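Local coordinates for protein halotolerant alpha-type carbonic anhydrase (dCA II) (Dunaliella salina, PDB 1Y7W) that probably catalyses the reversible hydration of carbon dioxide to bicarbonate as a zinc-dependent, salt-tolerant carbonic anhydrase of the alpha class, at residues 18-32 and 266-278. Numbering follows the deposited sequence.
Sequences NPNDGYDYMQHGFDW and AHAGADVVNNRMI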
ATOM      1  N   ASN A  18       3.048  -6.121  19.642  1.00 59.53           N
ATOM      2  CA  ASN A  18       1.742  -5.538  20.107  1.00 59.04           C
ATOM      3  C   ASN A  18       0.839  -4.863  19.032  1.00 58.73           C
ATOM      4  O   ASN A  18      -0.383  -4.779  19.231  1.00 59.63           O
ATOM      5  CB  ASN A  18       1.927  -4.473  21.236  1.00 59.38           C
ATOM      6  CG  ASN A  18       3.154  -4.694  22.144  1.00 59.21           C
ATOM      7  OD1 ASN A  18       4.308  -4.518  21.721  1.00 58.87           O
ATOM      8  ND2 ASN A  18       2.897  -5.027  23.415  1.00 59.02           N
ATOM      9  N   PRO A  19       1.410  -4.345  17.908  1.00 57.83           N
ATOM     10  CA  PRO A  19       0.592  -3.680  16.864  1.00 56.81           C
ATOM     11  C   PRO A  19      -0.393  -4.590  16.121  1.00 56.06           C
ATOM     12  O   PRO A  19      -1.532  -4.205  15.827  1.00 55.82           O
ATOM     13  CB  PRO A  19       1.636  -3.125  15.869  1.00 56.64           C
ATOM     14  CG  PRO A  19       2.925  -3.173  16.591  1.00 57.01           C
ATOM     15  CD  PRO A  19       2.819  -4.402  17.481  1.00 57.73           C
ATOM     16  N   ASN A  20       0.090  -5.781  15.787  1.00 55.19           N
ATOM     17  CA  ASN A  20      -0.685  -6.768  15.044  1.00 54.59           C
ATOM     18  C   ASN A  20      -1.113  -7.811  16.046  1.00 54.19           C
ATOM     19  O   ASN A  20      -0.486  -7.979  17.098  1.00 54.23           O
ATOM     20  CB  ASN A  20       0.190  -7.414  13.972  1.00 54.78           C
ATOM     21  CG  ASN A  20       1.127  -6.404  13.283  1.00 54.70           C
ATOM     22  OD1 ASN A  20       0.691  -5.572  12.477  1.00 53.90           O
ATOM     23  ND2 ASN A  20       2.421  -6.479  13.616  1.00 54.35           N
ATOM     24  N   ASP A  21      -2.155  -8.557  15.729  1.00 53.37           N
ATOM     25  CA  ASP A  21      -2.570  -9.504  16.736  1.00 51.80           C
ATOM     26  C   ASP A  21      -2.011 -10.908  16.754  1.00 48.20           C
ATOM     27  O   ASP A  21      -1.301 -11.296  17.704  1.00 49.16           O
ATOM     28  CB  ASP A  21      -4.090  -9.502  16.812  1.00 55.25           C
ATOM     29  CG  ASP A  21      -4.593  -8.399  17.737  1.00 57.98           C
ATOM     30  OD1 ASP A  21      -4.266  -8.475  18.951  1.00 59.31           O
ATOM     31  OD2 ASP A  21      -5.282  -7.455  17.258  1.00 59.82           O
ATOM     32  N   GLY A  22      -2.300 -11.684  15.732  1.00 43.95           N
ATOM     33  CA  GLY A  22      -1.790 -13.043  15.763  1.00 39.07           C
ATOM     34  C   GLY A  22      -0.457 -13.252  15.066  1.00 35.45           C
ATOM     35  O   GLY A  22      -0.048 -14.412  14.930  1.00 35.93           O
ATOM     36  N   TYR A  23       0.245 -12.169  14.691  1.00 29.64           N
ATOM     37  CA  TYR A  23       1.490 -12.339  13.956  1.00 26.47           C
ATOM     38  C   TYR A  23       2.453 -11.151  14.079  1.00 23.24           C
ATOM     39  O   TYR A  23       2.075 -10.093  14.542  1.00 23.07           O
ATOM     40  CB  TYR A  23       1.144 -12.558  12.476  1.00 25.08           C
ATOM     41  CG  TYR A  23       0.539 -11.334  11.843  1.00 26.58           C
ATOM     42  CD1 TYR A  23       1.348 -10.352  11.274  1.00 25.94           C
ATOM     43  CD2 TYR A  23      -0.856 -11.108  11.880  1.00 27.24           C
ATOM     44  CE1 TYR A  23       0.795  -9.184  10.765  1.00 27.27           C
ATOM     45  CE2 TYR A  23      -1.410  -9.955  11.378  1.00 26.65           C
ATOM     46  CZ  TYR A  23      -0.578  -8.992  10.819  1.00 29.20           C
ATOM     47  OH  TYR A  23      -1.069  -7.834  10.311  1.00 27.28           O
ATOM     48  N   ASP A  24       3.699 -11.332  13.638  1.00 22.45           N
ATOM     49  CA  ASP A  24       4.652 -10.232  13.676  1.00 20.68           C
ATOM     50  C   ASP A  24       5.590 -10.377  12.467  1.00 18.87           C
ATOM     51  O   ASP A  24       5.438 -11.289  11.649  1.00 17.51           O
ATOM     52  CB  ASP A  24       5.454 -10.210  14.974  1.00 21.79           C
ATOM     53  CG  ASP A  24       6.301 -11.448  15.172  1.00 24.40           C
ATOM     54  OD1 ASP A  24       7.058 -11.871  14.270  1.00 22.14           O
ATOM     55  OD2 ASP A  24       6.203 -12.011  16.281  1.00 26.17           O
ATOM     56  N   TYR A  25       6.518  -9.442  12.359  1.00 17.63           N
ATOM     57  CA  TYR A  25       7.439  -9.408  11.228  1.00 17.45           C
ATOM     58  C   TYR A  25       8.829  -9.875  11.525  1.00 19.58           C
ATOM     59  O   TYR A  25       9.762  -9.664  10.711  1.00 16.46           O
ATOM     60  CB  TYR A  25       7.506  -7.992  10.655  1.00 17.15           C
ATOM     61  CG  TYR A  25       6.232  -7.630   9.935  1.00 17.78           C
ATOM     62  CD1 TYR A  25       5.168  -7.013  10.612  1.00 18.62           C
ATOM     63  CD2 TYR A  25       6.109  -7.862   8.572  1.00 16.33           C
ATOM     64  CE1 TYR A  25       4.005  -6.615   9.912  1.00 19.35           C
ATOM     65  CE2 TYR A  25       4.953  -7.473   7.864  1.00 18.55           C
ATOM     66  CZ  TYR A  25       3.924  -6.850   8.534  1.00 19.49           C
ATOM     67  OH  TYR A  25       2.838  -6.386   7.789  1.00 23.57           O
ATOM     68  N   MET A  26       9.006 -10.543  12.661  0.50 18.60           N
ATOM     69  CA  MET A  26      10.345 -11.003  12.986  0.50 21.17           C
ATOM     70  C   MET A  26      10.942 -11.896  11.904  0.50 20.45           C
ATOM     71  O   MET A  26      12.132 -11.822  11.639  0.50 20.35           O
ATOM     72  CB  MET A  26      10.371 -11.703  14.344  0.50 21.97           C
ATOM     73  CG  MET A  26      11.785 -12.057  14.777  0.50 26.94           C
ATOM     74  SD  MET A  26      11.884 -12.925  16.353  0.50 30.32           S
ATOM     75  CE  MET A  26      12.118 -14.712  15.703  0.50 28.17           C
ATOM     76  N   GLN A  27      10.126 -12.730  11.256  1.00 20.31           N
ATOM     77  CA  GLN A  27      10.646 -13.580  10.208  1.00 18.16           C
ATOM     78  C   GLN A  27      10.097 -13.168   8.862  1.00 16.26           C
ATOM     79  O   GLN A  27      10.113 -13.961   7.920  1.00 16.89           O
ATOM     80  CB  GLN A  27      10.274 -15.047  10.456  1.00 18.03           C
ATOM     81  CG  GLN A  27      10.934 -15.611  11.716  1.00 18.32           C
ATOM     82  CD  GLN A  27      10.595 -17.052  11.890  1.00 16.16           C
ATOM     83  OE1 GLN A  27      10.592 -17.841  10.926  1.00 19.40           O
ATOM     84  NE2 GLN A  27      10.256 -17.411  13.103  1.00 19.33           N
ATOM     85  N   HIS A  28       9.632 -11.933   8.787  1.00 15.42           N
ATOM     86  CA  HIS A  28       9.061 -11.388   7.553  1.00 15.42           C
ATOM     87  C   HIS A  28       8.012 -12.315   6.950  1.00 15.16           C
ATOM     88  O   HIS A  28       7.886 -12.443   5.737  1.00 16.02           O
ATOM     89  CB  HIS A  28      10.180 -11.082   6.551  1.00 13.83           C
ATOM     90  CG  HIS A  28      11.146 -10.077   7.089  1.00 15.01           C
ATOM     91  ND1 HIS A  28      10.862  -8.721   7.151  1.00 14.08           N
ATOM     92  CD2 HIS A  28      12.313 -10.255   7.761  1.00 14.92           C
ATOM     93  CE1 HIS A  28      11.824  -8.108   7.841  1.00 15.70           C
ATOM     94  NE2 HIS A  28      12.707  -9.020   8.227  1.00 14.14           N
ATOM     95  N   GLY A  29       7.233 -12.932   7.838  1.00 16.59           N
ATOM     96  CA  GLY A  29       6.184 -13.823   7.378  1.00 17.58           C
ATOM     97  C   GLY A  29       6.570 -15.243   7.015  1.00 18.20           C
ATOM     98  O   GLY A  29       5.721 -16.029   6.596  1.00 18.69           O
ATOM     99  N   PHE A  30       7.843 -15.593   7.161  1.00 17.28           N
ATOM    100  CA  PHE A  30       8.278 -16.941   6.824  1.00 18.06           C
ATOM    101  C   PHE A  30       7.480 -17.955   7.663  1.00 16.60           C
ATOM    102  O   PHE A  30       7.252 -19.063   7.199  1.00 17.58           O
ATOM    103  CB  PHE A  30       9.804 -17.119   7.127  1.00 17.05           C
ATOM    104  CG  PHE A  30      10.359 -18.465   6.758  1.00 18.25           C
ATOM    105  CD1 PHE A  30      10.345 -18.929   5.453  1.00 17.33           C
ATOM    106  CD2 PHE A  30      11.004 -19.238   7.731  1.00 19.78           C
ATOM    107  CE1 PHE A  30      10.980 -20.140   5.116  1.00 17.66           C
ATOM    108  CE2 PHE A  30      11.622 -20.439   7.401  1.00 20.11           C
ATOM    109  CZ  PHE A  30      11.603 -20.879   6.090  1.00 17.18           C
ATOM    110  N   ASP A  31       7.158 -17.566   8.881  1.00 16.29           N
ATOM    111  CA  ASP A  31       6.413 -18.396   9.861  1.00 17.86           C
ATOM    112  C   ASP A  31       4.888 -18.408   9.735  1.00 17.90           C
ATOM    113  O   ASP A  31       4.219 -19.329  10.260  1.00 19.00           O
ATOM    114  CB  ASP A  31       6.749 -17.974  11.317  1.00 16.21           C
ATOM    115  CG  ASP A  31       6.540 -16.493  11.597  1.00 18.41           C
ATOM    116  OD1 ASP A  31       6.635 -15.637  10.692  1.00 18.65           O
ATOM    117  OD2 ASP A  31       6.284 -16.170  12.773  1.00 22.85           O
ATOM    118  N   TRP A  32       4.351 -17.423   9.035  1.00 18.02           N
ATOM    119  CA  TRP A  32       2.887 -17.279   8.920  1.00 18.50           C
ATOM    120  C   TRP A  32       2.097 -18.484   8.412  1.00 18.94           C
ATOM    121  O   TRP A  32       1.075 -18.837   9.021  1.00 19.68           O
ATOM    122  CB  TRP A  32       2.506 -16.084   8.020  1.00 15.07           C
ATOM    123  CG  TRP A  32       2.860 -14.748   8.602  1.00 15.64           C
ATOM    124  CD1 TRP A  32       3.389 -14.480   9.831  1.00 16.09           C
ATOM    125  CD2 TRP A  32       2.819 -13.516   7.902  1.00 16.77           C
ATOM    126  NE1 TRP A  32       3.702 -13.129   9.941  1.00 18.04           N
ATOM    127  CE2 TRP A  32       3.378 -12.521   8.759  1.00 17.63           C
ATOM    128  CE3 TRP A  32       2.394 -13.156   6.615  1.00 16.49           C
ATOM    129  CZ2 TRP A  32       3.518 -11.196   8.368  1.00 17.56           C
ATOM    130  CZ3 TRP A  32       2.537 -11.830   6.227  1.00 15.19           C
ATOM    131  CH2 TRP A  32       3.093 -10.872   7.105  1.00 16.68           C
ATOM    132  N   ALA A 266       4.634   3.881  19.895  1.00 22.93           N
ATOM    133  CA  ALA A 266       3.332   3.258  20.126  1.00 25.28           C
ATOM    134  C   ALA A 266       3.381   1.920  20.849  1.00 26.74           C
ATOM    135  O   ALA A 266       2.533   1.652  21.693  1.00 25.93           O
ATOM    136  CB  ALA A 266       2.562   3.071  18.816  1.00 23.77           C
ATOM    137  N   HIS A 267       4.342   1.079  20.478  1.00 27.00           N
ATOM    138  CA  HIS A 267       4.498  -0.248  21.069  1.00 29.51           C
ATOM    139  C   HIS A 267       6.004  -0.536  21.096  1.00 30.31           C
ATOM    140  O   HIS A 267       6.645  -0.678  20.052  1.00 28.07           O
ATOM    141  CB  HIS A 267       3.809  -1.352  20.207  1.00 31.67           C
ATOM    142  CG  HIS A 267       2.395  -1.047  19.801  1.00 34.77           C
ATOM    143  ND1 HIS A 267       1.299  -1.398  20.571  1.00 37.40           N
ATOM    144  CD2 HIS A 267       1.901  -0.372  18.733  1.00 34.08           C
ATOM    145  CE1 HIS A 267       0.195  -0.942  20.001  1.00 37.00           C
ATOM    146  NE2 HIS A 267       0.535  -0.314  18.888  1.00 38.56           N
ATOM    147  N   ALA A 268       6.575  -0.633  22.287  1.00 31.96           N
ATOM    148  CA  ALA A 268       8.013  -0.917  22.426  1.00 35.46           C
ATOM    149  C   ALA A 268       8.412  -2.249  21.792  1.00 35.66           C
ATOM    150  O   ALA A 268       9.572  -2.447  21.425  1.00 37.76           O
ATOM    151  CB  ALA A 268       8.412  -0.904  23.928  1.00 36.06           C
ATOM    152  N   GLY A 269       7.453  -3.154  21.640  1.00 36.23           N
ATOM    153  CA  GLY A 269       7.771  -4.435  21.017  1.00 36.72           C
ATOM    154  C   GLY A 269       7.384  -4.526  19.540  1.00 35.56           C
ATOM    155  O   GLY A 269       7.335  -5.603  18.960  1.00 37.63           O
ATOM    156  N   ALA A 270       7.141  -3.399  18.902  1.00 33.47           N
ATOM    157  CA  ALA A 270       6.714  -3.422  17.513  1.00 30.20           C
ATOM    158  C   ALA A 270       7.893  -3.663  16.584  1.00 30.79           C
ATOM    159  O   ALA A 270       9.054  -3.391  16.937  1.00 28.52           O
ATOM    160  CB  ALA A 270       5.996  -2.088  17.178  1.00 29.37           C
ATOM    161  N   ASP A 271       7.609  -4.205  15.398  1.00 30.44           N
ATOM    162  CA  ASP A 271       8.679  -4.425  14.428  1.00 29.58           C
ATOM    163  C   ASP A 271       8.758  -3.137  13.634  1.00 28.18           C
ATOM    164  O   ASP A 271       7.763  -2.675  13.036  1.00 28.03           O
ATOM    165  CB  ASP A 271       8.356  -5.596  13.484  1.00 31.70           C
ATOM    166  CG  ASP A 271       8.393  -6.944  14.197  1.00 34.70           C
ATOM    167  OD1 ASP A 271       9.478  -7.304  14.741  1.00 37.35           O
ATOM    168  OD2 ASP A 271       7.339  -7.617  14.224  1.00 33.48           O
ATOM    169  N   VAL A 272       9.950  -2.565  13.594  1.00 25.43           N
ATOM    170  CA  VAL A 272      10.135  -1.318  12.893  1.00 23.58           C
ATOM    171  C   VAL A 272      10.255  -1.560  11.389  1.00 20.78           C
ATOM    172  O   VAL A 272      10.021  -0.653  10.616  1.00 19.48           O
ATOM    173  CB  VAL A 272      11.389  -0.619  13.424  1.00 25.14           C
ATOM    174  CG1 VAL A 272      11.631   0.649  12.688  1.00 29.87           C
ATOM    175  CG2 VAL A 272      11.207  -0.295  14.903  1.00 29.14           C
ATOM    176  N   VAL A 273      10.641  -2.764  10.978  1.00 17.96           N
ATOM    177  CA  VAL A 273      10.781  -3.066   9.547  1.00 16.80           C
ATOM    178  C   VAL A 273       9.573  -4.032   9.249  1.00 18.21           C
ATOM    179  O   VAL A 273       9.620  -5.244   9.531  1.00 19.25           O
ATOM    180  CB  VAL A 273      12.136  -3.760   9.241  1.00 17.64           C
ATOM    181  CG1 VAL A 273      12.320  -3.882   7.721  1.00 16.37           C
ATOM    182  CG2 VAL A 273      13.325  -2.910   9.816  1.00 13.57           C
ATOM    183  N   ASN A 274       8.502  -3.487   8.669  1.00 15.39           N
ATOM    184  CA  ASN A 274       7.287  -4.296   8.493  1.00 15.75           C
ATOM    185  C   ASN A 274       6.956  -4.783   7.099  1.00 15.10           C
ATOM    186  O   ASN A 274       5.874  -4.468   6.535  1.00 16.07           O
ATOM    187  CB  ASN A 274       6.104  -3.490   9.074  1.00 14.76           C
ATOM    188  CG  ASN A 274       5.860  -2.183   8.325  1.00 16.58           C
ATOM    189  OD1 ASN A 274       6.804  -1.566   7.823  1.00 13.98           O
ATOM    190  ND2 ASN A 274       4.584  -1.729   8.269  1.00 13.47           N
ATOM    191  N   ASN A 275       7.903  -5.492   6.488  1.00 14.69           N
ATOM    192  CA  ASN A 275       7.687  -6.066   5.171  1.00 15.41           C
ATOM    193  C   ASN A 275       7.573  -7.591   5.197  1.00 15.93           C
ATOM    194  O   ASN A 275       8.352  -8.301   5.882  1.00 15.49           O
ATOM    195  CB  ASN A 275       8.834  -5.708   4.200  1.00 14.80           C
ATOM    196  CG  ASN A 275      10.182  -6.272   4.682  1.00 15.52           C
ATOM    197  OD1 ASN A 275      10.521  -6.097   5.826  1.00 14.35           O
ATOM    198  ND2 ASN A 275      10.911  -6.939   3.814  1.00 15.26           N
ATOM    199  N   ARG A 276       6.607  -8.106   4.409  1.00 15.78           N
ATOM    200  CA  ARG A 276       6.498  -9.550   4.250  1.00 13.99           C
ATOM    201  C   ARG A 276       7.549  -9.912   3.165  1.00 14.49           C
ATOM    202  O   ARG A 276       7.748  -9.151   2.196  1.00 15.44           O
ATOM    203  CB  ARG A 276       5.137  -9.974   3.678  1.00 15.58           C
ATOM    204  CG  ARG A 276       5.065 -11.495   3.568  1.00 13.54           C
ATOM    205  CD  ARG A 276       3.728 -11.877   2.837  1.00 13.21           C
ATOM    206  NE  ARG A 276       3.438 -13.316   2.947  1.00 15.10           N
ATOM    207  CZ  ARG A 276       2.444 -13.924   2.312  1.00 16.49           C
ATOM    208  NH1 ARG A 276       1.657 -13.204   1.512  1.00 16.62           N
ATOM    209  NH2 ARG A 276       2.229 -15.241   2.472  1.00 15.72           N
ATOM    210  N   MET A 277       8.205 -11.064   3.301  1.00 14.91           N
ATOM    211  CA  MET A 277       9.196 -11.475   2.275  1.00 16.27           C
ATOM    212  C   MET A 277       8.566 -11.725   0.884  1.00 18.40           C
ATOM    213  O   MET A 277       7.349 -12.033   0.756  1.00 17.60           O
ATOM    214  CB  MET A 277       9.885 -12.763   2.721  1.00 15.64           C
ATOM    215  CG  MET A 277       8.868 -13.860   2.969  1.00 21.28           C
ATOM    216  SD  MET A 277       9.517 -15.256   3.937  1.00 24.95           S
ATOM    217  CE  MET A 277      10.898 -15.698   2.901  1.00 21.45           C
ATOM    218  N   ILE A 278       9.366 -11.635  -0.168  1.00 17.81           N
ATOM    219  CA  ILE A 278       8.799 -11.854  -1.499  1.00 20.99           C
ATOM    220  C   ILE A 278       8.360 -13.323  -1.685  1.00 19.65           C
ATOM    221  O   ILE A 278       8.881 -14.230  -1.045  1.00 19.65           O
ATOM    222  CB  ILE A 278       9.739 -11.419  -2.669  1.00 22.46           C
ATOM    223  CG1 ILE A 278      11.070 -12.056  -2.495  1.00 23.19           C
ATOM    224  CG2 ILE A 278       9.843  -9.844  -2.756  1.00 20.29           C
ATOM    225  CD1 ILE A 278      11.924 -11.920  -3.748  1.00 28.00           C
TER
HETATM  226  O   HOH W   1      11.460  -7.394  11.237  1.00 37.83           O
HETATM  227  O   HOH W   2       4.419 -15.745   4.228  1.00 19.56           O
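With chi1 -71°, Tyr-25 turns CG away from its carbonyl carbon and lays its ring along Asn-274. His-28 has a similar first torsion, -60°, which swings its imidazole to the backbone of Asn-275. CB of Asn-274 sits over one face of the Tyr-25 ring, 3.9 Å from the centroid, in a CH-pi contact. CZ2 of Trp-32 lies over the opposite face, toward the rim. The backbone N of Tyr-25 donates to Asp-271 OD2 at 2.7 Å, from above the carboxylate plane. His-28 ND1 donates to Asn-275 O at 2.8 Å, in both the ring plane and the carbonyl plane. His-28 O in turn accepts from Met-277 N, also at 2.8 Å. Water 2 links Gly-29 O to Arg-276 NH2, while Gln-51 takes NH1. Nearer the start of both segments, Pro-19 CG presses on Ala-270 CB at a tight 3.3 Å, and His-267 lies with one face against the Asn-18 to Pro-19 peptide. Cutting Tyr-25 back to an alanine would probably leave Asn-274 without the ring against it and open a gap beside Trp-32. Asn-274 O accepts from ND1 of the zinc ligand His-132, and the Tyr-25 ring packs against this second-shell residue of the alpha-carbonic anhydrase site. The bond probably helps orient His-132 and may make its ring a somewhat more electron-rich zinc ligand.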